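Local coordinates for ankyrin repeat domain protein (Legionella pneumophila subsp. pneumophila, PDB 6MCA) that is an effector of Legionella that interacts with the host LARP7 component of the 7SK snRNP complex and carries ankyrin repeats beside a cysteine protease-like region, at residues A[30-39]-A[67-77]; A[89-97]-A[104-114]. All blocks are in the same frame, centred on the assembly; numbering follows the deposited sequence.

Contact 1 (A[30-39]-A[67-77]); sequences IISHRMPDFD and QIKIAEQLIAR
The guanidinium of Arg77, in one of its two modelled conformers, lies with one face over Phe38 CB, its NE 3.4 Å from that carbon, while Asp39 OD1 and Gln73 OE1 sit at its edge, close to its plane. Pro36 O lies over one face of the Phe38 ring, offset toward the rim; Ile70 CG2 meets the ring at its edge, and Leu74 CD2 and Gln73 CB approach it obliquely. One face of the His33 ring takes the Gln67 amide, also in one of two modelled conformers, offset toward the rim, with the two planes 44° apart. This contact probably caps the N-terminal end of an ankyrin-like stack of helices: the connection between helices 26-31 and 38-43 runs along helix 68-76.

His33, with positive phi, is the C-prime residue of a Schellman motif that ends helix 26-31. Gln67 OE1 bonds a glycerol and His33 NE2 a tartrate, both probably from the crystallisation liquor. Between the flat groups Ile70 is the apolar centre: its CG2 lies 3.6 Å from Pro36 CD, and its CG1 meets Met35 SD at 4.0 Å. Met35 leaves the backbone with CG anti to N (chi1 177°), then bends at both later torsions, which carries SD and CE across Gln73 CG at about a right angle while the side chain slides past Ile70. Leu74 CD2 reaches Phe38 CE1 at 3.6 Å.

At the far end a salt bridge reaches the start of helix 38-43: Arg77 NH1, in the same conformer, donates to Asp39 OD1 over 3.2 Å, bent to 138° at the hydrogen and arriving from above the carboxylate plane.

Contact 2 (A[89-97]-A[104-114]); sequences RTPLHWAVD and TKLLLTYGADP
Leu92 reaches from helix 91-97 into the groove between helix 101-109 and the turn that follows it, touching Thr104, Leu107, Leu108, Ala112, Asp113 and Pro114. The two helices form the antiparallel hairpin of an ankyrin repeat, matching the repeat predicted for residues 87-119; the axes of segments 91-97 and 104-109 come within 9.5 Å at 157° between directions.

Leu92 points its CG opposite the backbone N (chi1 -170°), which sends it toward the second helix, and a second torsion of 61° parts the methyls, CD1 toward Thr104 and CD2 toward Asp113 and Pro114. CD1 lies 3.7 Å from Thr104 CG2, the two side chains crossing at about a right angle, whereas CD2 meets Leu108 CD2 at 3.7 Å and Asp113 O at 3.4 Å. Leu107 has the other common leucine shape, with CG opposite the carbonyl carbon and an extended second torsion; it slides past Leu92 in the reverse direction and brings CD1 to 3.4 Å from Pro91 O. The same methyl also packs on Ala95 CB. The backbones come nearest at Ala95 and Thr104, where the small alanine side chain faces the threonine. Thr104 turns CG2 toward Leu92 and Val96, and its hydroxyl is bonded within its own helix to Asp100 O while lying against Ala95 CB. Ile136 of helix 134-142, in the next layer, packs on both Val96 and Thr104.

Direct contact across the hairpin is apolar, and one ordered water supplies a polar link beside the N-terminus of helix 91-97. Thr90, its N-cap residue, shares a hydroxyl hydrogen bond with His93 ND1, and the water lies 2.9 Å from Thr90 OG1 and donates to Asp113 O at 2.8 Å.

Contact 1 closes before contact 2 opens along the chain, and their centres stand about 16 Å apart, on the same side of the chain's centre. Helix 68-76 of contact 1 and helix 91-97 of contact 2 are consecutive helices. The layers touch directly through helix 101-109: Leu106 sits among Ile68, Glu72 and Ile75, with Ile75 CD1 3.8 Å from Leu106 CG, and Tyr110 also lies on Ile75. Helix 58-65 packs against both contacts, meeting Ile70 and Leu74 in one and Pro91 and Trp94 in the other. Contact 1 thus probably closes the N-terminal end of the helical stack, and contact 2 forms its more interior, better-buried layer, which helix 134-142 extends.

Contact 1 (A[30-39]-A[67-77])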
loop_
_atom_site.group_PDB
_atom_site.type_symbol
_atom_site.label_atom_id
_atom_site.label_comp_id
_atom_site.label_asym_id
_atom_site.label_seq_id
_atom_site.Cartn_x
_atom_site.Cartn_y
_atom_site.Cartn_z
ATOM N N ILE A 30 -1.229 -11.545 28.525
ATOM C CA ILE A 30 -0.210 -10.801 27.790
ATOM C C ILE A 30 -0.669 -9.369 27.541
ATOM O O ILE A 30 0.092 -8.413 27.734
ATOM C CB ILE A 30 0.131 -11.527 26.477
ATOM C CG1 ILE A 30 0.876 -12.832 26.770
ATOM C CG2 ILE A 30 0.946 -10.633 25.556
ATOM C CD1 ILE A 30 1.150 -13.672 25.540
ATOM N N ILE A 31 -1.923 -9.199 27.120
ATOM C CA ILE A 31 -2.448 -7.865 26.836
ATOM C C ILE A 31 -2.451 -7.011 28.098
ATOM O O ILE A 31 -2.174 -5.806 28.053
ATOM C CB ILE A 31 -3.853 -7.972 26.212
ATOM C CG1 ILE A 31 -3.768 -8.587 24.814
ATOM C CG2 ILE A 31 -4.528 -6.610 26.151
ATOM C CD1 ILE A 31 -5.056 -9.231 24.356
ATOM N N SER A 32 -2.743 -7.621 29.245
ATOM C CA SER A 32 -2.768 -6.914 30.519
ATOM C C SER A 32 -1.388 -6.784 31.156
ATOM O O SER A 32 -1.299 -6.360 32.313
ATOM C CB SER A 32 -3.721 -7.616 31.490
ATOM O OG SER A 32 -5.046 -7.616 30.988
ATOM N N HIS A 33 -0.327 -7.147 30.433
ATOM C CA HIS A 33 1.054 -7.004 30.900
ATOM C C HIS A 33 1.342 -7.856 32.133
ATOM O O HIS A 33 2.233 -7.537 32.924
ATOM C CB HIS A 33 1.404 -5.536 31.168
ATOM C CG HIS A 33 1.536 -4.711 29.927
ATOM N ND1 HIS A 33 2.674 -3.994 29.629
ATOM C CD2 HIS A 33 0.673 -4.489 28.907
ATOM C CE1 HIS A 33 2.508 -3.368 28.477
ATOM N NE2 HIS A 33 1.303 -3.651 28.019
ATOM N N ARG A 34 0.603 -8.948 32.303
ATOM C CA ARG A 34 0.860 -9.912 33.363
ATOM C C ARG A 34 1.587 -11.120 32.790
ATOM O O ARG A 34 1.215 -11.635 31.729
ATOM C CB ARG A 34 -0.439 -10.361 34.036
ATOM C CG ARG A 34 -1.023 -9.360 35.018
ATOM C CD ARG A 34 -2.237 -9.941 35.727
ATOM N NE ARG A 34 -3.417 -9.954 34.869
ATOM C CZ ARG A 34 -4.526 -10.638 35.132
ATOM N NH1 ARG A 34 -5.551 -10.590 34.291
ATOM N NH2 ARG A 34 -4.611 -11.372 36.233
ATOM N N MET A 35 2.621 -11.566 33.487
ATOM C CA MET A 35 3.344 -12.759 33.064
ATOM C C MET A 35 2.441 -13.976 33.215
ATOM O O MET A 35 1.950 -14.237 34.321
ATOM C CB MET A 35 4.620 -12.935 33.881
ATOM C CG MET A 35 5.391 -14.203 33.547
ATOM S SD MET A 35 6.201 -14.112 31.939
ATOM C CE MET A 35 7.470 -12.892 32.270
ATOM N N PRO A 36 2.186 -14.730 32.151
ATOM C CA PRO A 36 1.257 -15.860 32.252
ATOM C C PRO A 36 1.829 -16.992 33.093
ATOM O O PRO A 36 3.043 -17.150 33.245
ATOM C CB PRO A 36 1.068 -16.301 30.795
ATOM C CG PRO A 36 1.549 -15.145 29.968
ATOM C CD PRO A 36 2.638 -14.510 30.769
ATOM N N ASP A 37 0.915 -17.786 33.650
ATOM C CA ASP A 37 1.269 -19.026 34.341
ATOM C C ASP A 37 1.299 -20.134 33.292
ATOM O O ASP A 37 0.343 -20.889 33.105
ATOM C CB ASP A 37 0.279 -19.317 35.464
ATOM C CG ASP A 37 0.690 -20.504 36.318
ATOM O OD1 ASP A 37 1.765 -21.088 36.067
ATOM O OD2 ASP A 37 -0.068 -20.853 37.248
ATOM N N PHE A 38 2.435 -20.219 32.592
ATOM C CA PHE A 38 2.548 -21.118 31.446
ATOM C C PHE A 38 2.258 -22.562 31.833
ATOM O O PHE A 38 1.642 -23.307 31.060
ATOM C CB PHE A 38 3.943 -21.009 30.828
ATOM C CG PHE A 38 4.336 -19.609 30.453
ATOM C CD1 PHE A 38 3.820 -19.009 29.316
ATOM C CD2 PHE A 38 5.230 -18.896 31.237
ATOM C CE1 PHE A 38 4.185 -17.721 28.968
ATOM C CE2 PHE A 38 5.597 -17.608 30.895
ATOM C CZ PHE A 38 5.074 -17.020 29.760
ATOM N N ASP A 39 2.691 -22.976 33.025
ATOM C CA ASP A 39 2.486 -24.359 33.443
ATOM C C ASP A 39 1.006 -24.668 33.627
ATOM O O ASP A 39 0.552 -25.770 33.297
ATOM C CB ASP A 39 3.266 -24.638 34.727
ATOM C CG ASP A 39 4.752 -24.824 34.475
ATOM O OD1 ASP A 39 5.115 -25.333 33.392
ATOM O OD2 ASP A 39 5.557 -24.457 35.356
ATOM N N GLN A 67 6.221 -6.709 24.657
ATOM C CA GLN A 67 6.511 -7.336 25.945
ATOM C C GLN A 67 7.661 -8.315 25.739
ATOM O O GLN A 67 7.453 -9.458 25.324
ATOM C CB GLN A 67 5.273 -8.032 26.495
ATOM C CG GLN A 67 4.166 -7.083 26.913
ATOM C CD GLN A 67 4.360 -6.555 28.318
ATOM O OE1 GLN A 67 3.763 -7.059 29.268
ATOM N NE2 GLN A 67 5.204 -5.542 28.461
ATOM N N ILE A 68 8.878 -7.866 26.045
ATOM C CA ILE A 68 10.056 -8.655 25.701
ATOM C C ILE A 68 10.327 -9.751 26.732
ATOM O O ILE A 68 10.846 -10.815 26.377
ATOM C CB ILE A 68 11.273 -7.730 25.512
ATOM C CG1 ILE A 68 12.436 -8.492 24.872
ATOM C CG2 ILE A 68 11.689 -7.093 26.833
ATOM C CD1 ILE A 68 13.368 -7.616 24.066
ATOM N N LYS A 69 9.980 -9.535 28.004
ATOM C CA LYS A 69 10.219 -10.571 29.007
ATOM C C LYS A 69 9.327 -11.788 28.782
ATOM O O LYS A 69 9.787 -12.935 28.889
ATOM C CB LYS A 69 10.008 -9.999 30.410
ATOM C CG LYS A 69 10.605 -8.614 30.613
ATOM C CD LYS A 69 11.519 -8.570 31.829
ATOM C CE LYS A 69 12.946 -8.950 31.466
ATOM N NZ LYS A 69 13.884 -8.733 32.603
ATOM N N ILE A 70 8.051 -11.564 28.463
ATOM C CA ILE A 70 7.157 -12.680 28.178
ATOM C C ILE A 70 7.596 -13.400 26.908
ATOM O O ILE A 70 7.486 -14.628 26.802
ATOM C CB ILE A 70 5.703 -12.188 28.084
ATOM C CG1 ILE A 70 5.379 -11.275 29.269
ATOM C CG2 ILE A 70 4.744 -13.366 28.037
ATOM C CD1 ILE A 70 3.901 -11.037 29.478
ATOM N N ALA A 71 8.116 -12.651 25.931
ATOM C CA ALA A 71 8.630 -13.280 24.718
ATOM C C ALA A 71 9.857 -14.132 25.018
ATOM O O ALA A 71 10.026 -15.212 24.441
ATOM C CB ALA A 71 8.954 -12.216 23.670
ATOM N N GLU A 72 10.727 -13.662 25.917
ATOM C CA GLU A 72 11.867 -14.468 26.341
ATOM C C GLU A 72 11.403 -15.748 27.020
ATOM O O GLU A 72 11.959 -16.827 26.776
ATOM C CB GLU A 72 12.763 -13.665 27.285
ATOM C CG GLU A 72 13.517 -12.523 26.630
ATOM C CD GLU A 72 14.180 -11.614 27.646
ATOM O OE1 GLU A 72 15.086 -10.846 27.259
ATOM O OE2 GLU A 72 13.798 -11.671 28.835
ATOM N N GLN A 73 10.390 -15.643 27.882
ATOM C CA GLN A 73 9.828 -16.833 28.513
ATOM C C GLN A 73 9.310 -17.815 27.469
ATOM O O GLN A 73 9.579 -19.018 27.541
ATOM C CB GLN A 73 8.711 -16.439 29.480
ATOM C CG GLN A 73 9.191 -15.707 30.716
ATOM C CD GLN A 73 10.171 -16.525 31.531
ATOM O OE1 GLN A 73 9.939 -17.703 31.803
ATOM N NE2 GLN A 73 11.275 -15.903 31.927
ATOM N N LEU A 74 8.570 -17.310 26.478
ATOM C CA LEU A 74 8.006 -18.182 25.450
ATOM C C LEU A 74 9.098 -18.840 24.614
ATOM O O LEU A 74 8.993 -20.022 24.264
ATOM C CB LEU A 74 7.055 -17.388 24.557
ATOM C CG LEU A 74 5.731 -16.978 25.202
ATOM C CD1 LEU A 74 4.990 -16.004 24.307
ATOM C CD2 LEU A 74 4.877 -18.201 25.488
ATOM N N ILE A 75 10.150 -18.091 24.278
ATOM C CA ILE A 75 11.251 -18.659 23.508
ATOM C C ILE A 75 11.982 -19.716 24.325
ATOM O O ILE A 75 12.420 -20.742 23.790
ATOM C CB ILE A 75 12.201 -17.543 23.034
ATOM C CG1 ILE A 75 11.505 -16.664 21.992
ATOM C CG2 ILE A 75 13.485 -18.125 22.463
ATOM C CD1 ILE A 75 12.207 -15.349 21.738
ATOM N N ALA A 76 12.114 -19.491 25.636
ATOM C CA ALA A 76 12.706 -20.501 26.507
ATOM C C ALA A 76 11.918 -21.802 26.471
ATOM O O ALA A 76 12.504 -22.886 26.575
ATOM C CB ALA A 76 12.798 -19.973 27.938
ATOM N N ARG A 77 10.599 -21.725 26.326
ATOM C CA ARG A 77 9.769 -22.913 26.211
ATOM C C ARG A 77 9.658 -23.404 24.770
ATOM O O ARG A 77 8.748 -24.180 24.453
ATOM C CB ARG A 77 8.392 -22.641 26.820
ATOM C CG ARG A 77 8.493 -22.123 28.253
ATOM C CD ARG A 77 7.142 -21.797 28.860
ATOM N NE ARG A 77 6.882 -22.589 30.059
ATOM C CZ ARG A 77 7.253 -22.231 31.283
ATOM N NH1 ARG A 77 6.974 -23.012 32.319
ATOM N NH2 ARG A 77 7.906 -21.093 31.473
#

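Contact 2 (A[89-97]-A[104-114])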
loop_
_atom_site.group_PDB
_atom_site.type_symbol
_atom_site.label_atom_id
_atom_site.label_comp_id
_atom_site.label_asym_id
_atom_site.label_seq_id
_atom_site.Cartn_x
_atom_site.Cartn_y
_atom_site.Cartn_z
ATOM N N ARG A 89 1.816 -13.022 8.680
ATOM C CA ARG A 89 2.701 -12.160 9.457
ATOM C C ARG A 89 3.348 -12.978 10.568
ATOM O O ARG A 89 2.684 -13.353 11.541
ATOM C CB ARG A 89 1.925 -10.980 10.038
ATOM C CG ARG A 89 1.723 -9.811 9.091
ATOM C CD ARG A 89 1.433 -8.543 9.881
ATOM N NE ARG A 89 1.104 -7.407 9.027
ATOM C CZ ARG A 89 0.951 -6.162 9.471
ATOM N NH1 ARG A 89 1.102 -5.894 10.760
ATOM N NH2 ARG A 89 0.648 -5.187 8.625
ATOM N N THR A 90 4.642 -13.255 10.427
ATOM C CA THR A 90 5.398 -13.920 11.471
ATOM C C THR A 90 5.604 -12.957 12.637
ATOM O O THR A 90 5.370 -11.753 12.506
ATOM C CB THR A 90 6.739 -14.408 10.921
ATOM O OG1 THR A 90 7.598 -13.285 10.685
ATOM C CG2 THR A 90 6.536 -15.170 9.617
ATOM N N PRO A 91 6.018 -13.460 13.806
ATOM C CA PRO A 91 6.366 -12.542 14.905
ATOM C C PRO A 91 7.392 -11.494 14.515
ATOM O O PRO A 91 7.341 -10.362 15.021
ATOM C CB PRO A 91 6.906 -13.490 15.984
ATOM C CG PRO A 91 6.198 -14.771 15.736
ATOM C CD PRO A 91 6.009 -14.868 14.245
ATOM N N LEU A 92 8.328 -11.835 13.625
ATOM C CA LEU A 92 9.294 -10.850 13.155
ATOM C C LEU A 92 8.611 -9.737 12.371
ATOM O O LEU A 92 8.988 -8.567 12.491
ATOM C CB LEU A 92 10.367 -11.528 12.304
ATOM C CG LEU A 92 11.576 -10.659 11.956
ATOM C CD1 LEU A 92 12.290 -10.209 13.221
ATOM C CD2 LEU A 92 12.525 -11.409 11.039
ATOM N N HIS A 93 7.609 -10.085 11.557
ATOM C CA HIS A 93 6.823 -9.070 10.863
ATOM C C HIS A 93 6.221 -8.080 11.850
ATOM O O HIS A 93 6.290 -6.861 11.651
ATOM C CB HIS A 93 5.715 -9.730 10.039
ATOM C CG HIS A 93 6.145 -10.174 8.676
ATOM N ND1 HIS A 93 6.552 -11.462 8.408
ATOM C CD2 HIS A 93 6.211 -9.505 7.499
ATOM C CE1 HIS A 93 6.858 -11.568 7.127
ATOM N NE2 HIS A 93 6.661 -10.394 6.553
ATOM N N TRP A 94 5.632 -8.591 12.933
ATOM C CA TRP A 94 4.981 -7.721 13.907
ATOM C C TRP A 94 5.994 -6.866 14.655
ATOM O O TRP A 94 5.741 -5.685 14.921
ATOM C CB TRP A 94 4.157 -8.558 14.884
ATOM C CG TRP A 94 2.972 -9.201 14.241
ATOM C CD1 TRP A 94 2.857 -10.502 13.848
ATOM C CD2 TRP A 94 1.734 -8.569 13.902
ATOM N NE1 TRP A 94 1.621 -10.721 13.292
ATOM C CE2 TRP A 94 0.912 -9.549 13.312
ATOM C CE3 TRP A 94 1.238 -7.268 14.043
ATOM C CZ2 TRP A 94 -0.376 -9.270 12.863
ATOM C CZ3 TRP A 94 -0.041 -6.994 13.597
ATOM C CH2 TRP A 94 -0.834 -7.990 13.014
ATOM N N ALA A 95 7.145 -7.444 15.005
ATOM C CA ALA A 95 8.171 -6.669 15.696
ATOM C C ALA A 95 8.727 -5.569 14.803
ATOM O O ALA A 95 8.982 -4.450 15.265
ATOM C CB ALA A 95 9.294 -7.590 16.171
ATOM N N VAL A 96 8.907 -5.863 13.514
ATOM C CA VAL A 96 9.511 -4.897 12.604
ATOM C C VAL A 96 8.522 -3.790 12.260
ATOM O O VAL A 96 8.887 -2.608 12.214
ATOM C CB VAL A 96 10.031 -5.620 11.348
ATOM C CG1 VAL A 96 10.219 -4.646 10.206
ATOM C CG2 VAL A 96 11.335 -6.338 11.659
ATOM N N ASP A 97 7.256 -4.145 12.022
ATOM C CA ASP A 97 6.241 -3.129 11.767
ATOM C C ASP A 97 6.065 -2.186 12.952
ATOM O O ASP A 97 5.611 -1.051 12.765
ATOM C CB ASP A 97 4.905 -3.790 11.416
ATOM C CG ASP A 97 4.991 -4.652 10.169
ATOM O OD1 ASP A 97 6.064 -4.672 9.528
ATOM O OD2 ASP A 97 3.986 -5.313 9.830
ATOM N N THR A 104 12.991 -7.219 17.728
ATOM C CA THR A 104 13.509 -7.745 16.469
ATOM C C THR A 104 14.828 -8.476 16.681
ATOM O O THR A 104 15.045 -9.556 16.119
ATOM C CB THR A 104 13.684 -6.612 15.456
ATOM O OG1 THR A 104 12.430 -5.948 15.254
ATOM C CG2 THR A 104 14.185 -7.154 14.124
ATOM N N LYS A 105 15.718 -7.904 17.495
ATOM C CA LYS A 105 16.995 -8.551 17.772
ATOM C C LYS A 105 16.799 -9.857 18.532
ATOM O O LYS A 105 17.462 -10.859 18.236
ATOM C CB LYS A 105 17.902 -7.602 18.555
ATOM C CG LYS A 105 19.344 -8.069 18.679
ATOM C CD LYS A 105 20.140 -7.149 19.591
ATOM C CE LYS A 105 21.573 -7.629 19.752
ATOM N NZ LYS A 105 22.312 -6.831 20.770
ATOM N N LEU A 106 15.888 -9.867 19.509
ATOM C CA LEU A 106 15.597 -11.094 20.242
ATOM C C LEU A 106 15.080 -12.180 19.307
ATOM O O LEU A 106 15.513 -13.336 19.379
ATOM C CB LEU A 106 14.584 -10.816 21.352
ATOM C CG LEU A 106 13.986 -12.055 22.024
ATOM C CD1 LEU A 106 15.056 -12.838 22.772
ATOM C CD2 LEU A 106 12.841 -11.676 22.950
ATOM N N LEU A 107 14.153 -11.823 18.416
ATOM C CA LEU A 107 13.596 -12.809 17.496
ATOM C C LEU A 107 14.655 -13.324 16.528
ATOM O O LEU A 107 14.750 -14.534 16.288
ATOM C CB LEU A 107 12.414 -12.209 16.735
ATOM C CG LEU A 107 11.175 -11.905 17.580
ATOM C CD1 LEU A 107 10.109 -11.219 16.743
ATOM C CD2 LEU A 107 10.630 -13.178 18.210
ATOM N N LEU A 108 15.466 -12.422 15.967
ATOM C CA LEU A 108 16.503 -12.838 15.028
ATOM C C LEU A 108 17.563 -13.700 15.703
ATOM O O LEU A 108 18.137 -14.587 15.061
ATOM C CB LEU A 108 17.152 -11.614 14.385
ATOM C CG LEU A 108 16.315 -10.847 13.358
ATOM C CD1 LEU A 108 16.996 -9.541 12.984
ATOM C CD2 LEU A 108 16.069 -11.701 12.125
ATOM N N THR A 109 17.834 -13.456 16.988
ATOM C CA THR A 109 18.832 -14.246 17.699
ATOM C C THR A 109 18.438 -15.718 17.756
ATOM O O THR A 109 19.294 -16.603 17.642
ATOM C CB THR A 109 19.030 -13.690 19.110
ATOM O OG1 THR A 109 19.502 -12.339 19.031
ATOM C CG2 THR A 109 20.036 -14.528 19.887
ATOM N N TYR A 110 17.145 -16.001 17.913
ATOM C CA TYR A 110 16.664 -17.361 18.113
ATOM C C TYR A 110 15.966 -17.925 16.878
ATOM O O TYR A 110 15.071 -18.765 16.994
ATOM C CB TYR A 110 15.744 -17.421 19.332
ATOM C CG TYR A 110 16.472 -17.174 20.635
ATOM C CD1 TYR A 110 16.639 -15.886 21.127
ATOM C CD2 TYR A 110 17.005 -18.228 21.366
ATOM C CE1 TYR A 110 17.310 -15.655 22.314
ATOM C CE2 TYR A 110 17.676 -18.006 22.554
ATOM C CZ TYR A 110 17.825 -16.718 23.024
ATOM O OH TYR A 110 18.492 -16.494 24.205
ATOM N N GLY A 111 16.361 -17.472 15.694
ATOM C CA GLY A 111 16.007 -18.146 14.463
ATOM C C GLY A 111 14.852 -17.584 13.663
ATOM O O GLY A 111 14.340 -18.291 12.786
ATOM N N ALA A 112 14.427 -16.348 13.919
ATOM C CA ALA A 112 13.367 -15.754 13.114
ATOM C C ALA A 112 13.856 -15.537 11.687
ATOM O O ALA A 112 14.917 -14.947 11.467
ATOM C CB ALA A 112 12.901 -14.434 13.724
ATOM N N ASP A 113 13.084 -16.019 10.723
ATOM C CA ASP A 113 13.449 -15.922 9.314
ATOM C C ASP A 113 13.409 -14.468 8.859
ATOM O O ASP A 113 12.317 -13.888 8.782
ATOM C CB ASP A 113 12.501 -16.776 8.470
ATOM C CG ASP A 113 12.862 -16.774 6.994
ATOM O OD1 ASP A 113 13.962 -16.298 6.641
ATOM O OD2 ASP A 113 12.042 -17.254 6.183
ATOM N N PRO A 114 14.548 -13.847 8.539
ATOM C CA PRO A 114 14.527 -12.433 8.134
ATOM C C PRO A 114 13.967 -12.204 6.742
ATOM O O PRO A 114 13.771 -11.043 6.360
ATOM C CB PRO A 114 16.004 -12.031 8.207
ATOM C CG PRO A 114 16.731 -13.297 7.893
ATOM C CD PRO A 114 15.907 -14.415 8.487
HETATM O O HOH W 1 10.143 -14.550 10.388
#